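Local structure of extracellular solute-binding protein family 1 (Alicyclobacillus acidocaldarius subsp. acidocaldarius, 4OVJ) at residues R331-P334 against V339-Q342. The protein probably captures a solute outside the cell, possibly a sugar, and delivers it to an ABC transporter for import. Sequence-based numbering, arbitrary orientation. Where two conformers were deposited one is given.
Sequences RGIP and VRTQ
P334 lays the CB side of its ring against the CG1 methyl of V339, with P334 CB 3.8 Å from V339 CG1 and the two side chains crossing at about a right angle. That methyl stands anti to the backbone N of V339, the setting that turns it to the proline. The same CB also meets the next residue of the helix, P334 CB lying 4.0 Å from R340 CG. From there the R340 chain runs alongside the proline carbonyl, its CG and CD each 3.5 Å from P334 O, until a bend at chi3 (-57°) turns the guanidinium so that its edge faces that oxygen. R340 NH1 then donates to P334 O at 2.9 Å with an N-H...O angle of 158°. The oxygen lies almost in the guanidinium plane, whereas the nitrogen sits 23° off the carbonyl plane, so the bond uses the guanidinium edge squarely but approaches the peptide at a slant. Strand 333-334 is a short antiparallel partner of the long strand 128-144, joined to it by backbone bonds between I333 and L136, and in this periplasmic-binding-protein-type fold the chain turns from it within a few residues into helix 337-345. R340 thus reaches back across the turn: NH1 adds a weak bond to V335 O, while NE is held by N360 OD1 on helix 350-365, and these bonds together restrict rotation of the guanidinium of this buried arginine. Its methylene portion has an apolar neighbour too, since I333 CG2 packs 3.7 Å from R340 CD, the two side chains crossing nearly perpendicular. F356 of helix 350-365 touches both I333 and P334, and L363 of the same helix packs on R340.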
loop_
_atom_site.group_PDB
_atom_site.type_symbol
_atom_site.label_atom_id
_atom_site.label_comp_id
_atom_site.label_asym_id
_atom_site.label_seq_id
_atom_site.Cartn_x
_atom_site.Cartn_y
_atom_site.Cartn_z
ATOM N N ARG A 331 2.564 8.659 6.841
ATOM C CA ARG A 331 2.102 8.339 5.476
ATOM C C ARG A 331 2.346 6.888 5.052
ATOM O O ARG A 331 1.864 6.443 4.007
ATOM C CB ARG A 331 2.809 9.245 4.484
ATOM C CG ARG A 331 2.388 10.698 4.556
ATOM C CD ARG A 331 3.312 11.505 3.668
ATOM N NE ARG A 331 2.834 12.858 3.387
ATOM C CZ ARG A 331 2.979 13.914 4.190
ATOM N NH1 ARG A 331 3.576 13.818 5.371
ATOM N NH2 ARG A 331 2.520 15.090 3.800
ATOM N N GLY A 332 3.109 6.165 5.854
ATOM C CA GLY A 332 3.537 4.820 5.530
ATOM C C GLY A 332 5.009 4.619 5.843
ATOM O O GLY A 332 5.636 5.421 6.538
ATOM N N ILE A 333 5.559 3.528 5.323
ATOM C CA ILE A 333 6.963 3.204 5.512
ATOM C C ILE A 333 7.817 4.114 4.629
ATOM O O ILE A 333 7.487 4.319 3.464
ATOM C CB ILE A 333 7.225 1.741 5.143
ATOM C CG1 ILE A 333 6.412 0.843 6.067
ATOM C CG2 ILE A 333 8.705 1.414 5.259
ATOM C CD1 ILE A 333 6.561 1.255 7.512
ATOM N N PRO A 334 8.918 4.661 5.170
ATOM C CA PRO A 334 9.756 5.528 4.352
ATOM C C PRO A 334 10.230 4.867 3.070
ATOM O O PRO A 334 10.614 3.692 3.064
ATOM C CB PRO A 334 10.945 5.829 5.257
ATOM C CG PRO A 334 10.383 5.737 6.630
ATOM C CD PRO A 334 9.370 4.635 6.570
ATOM N N VAL A 339 17.053 6.159 4.686
ATOM C CA VAL A 339 16.233 6.648 5.792
ATOM C C VAL A 339 15.789 5.473 6.653
ATOM O O VAL A 339 15.874 5.530 7.875
ATOM C CB VAL A 339 15.020 7.457 5.292
ATOM C CG1 VAL A 339 14.037 7.729 6.412
ATOM C CG2 VAL A 339 15.494 8.752 4.661
ATOM N N ARG A 340 15.333 4.396 6.023
ATOM C CA ARG A 340 14.947 3.206 6.790
ATOM C C ARG A 340 16.110 2.697 7.643
ATOM O O ARG A 340 15.928 2.392 8.833
ATOM C CB ARG A 340 14.422 2.100 5.891
ATOM C CG ARG A 340 13.055 2.409 5.282
ATOM C CD ARG A 340 12.372 1.178 4.709
ATOM N NE ARG A 340 13.180 0.524 3.699
ATOM C CZ ARG A 340 13.276 0.908 2.427
ATOM N NH1 ARG A 340 12.584 1.947 1.957
ATOM N NH2 ARG A 340 14.072 0.252 1.614
ATOM N N THR A 341 17.300 2.626 7.045
ATOM C CA THR A 341 18.495 2.145 7.771
ATOM C C THR A 341 18.786 3.010 8.999
ATOM O O THR A 341 19.017 2.495 10.106
ATOM C CB THR A 341 19.725 2.059 6.840
ATOM O OG1 THR A 341 19.470 1.102 5.805
ATOM C CG2 THR A 341 20.980 1.612 7.606
ATOM N N GLN A 342 18.755 4.321 8.808
ATOM C CA GLN A 342 19.062 5.250 9.886
ATOM C C GLN A 342 17.972 5.275 10.963
ATOM O O GLN A 342 18.273 5.410 12.152
ATOM C CB GLN A 342 19.359 6.640 9.314
ATOM C CG GLN A 342 20.613 6.616 8.447
ATOM C CD GLN A 342 20.953 7.954 7.818
ATOM O OE1 GLN A 342 20.870 8.120 6.598
ATOM N NE2 GLN A 342 21.354 8.911 8.645
#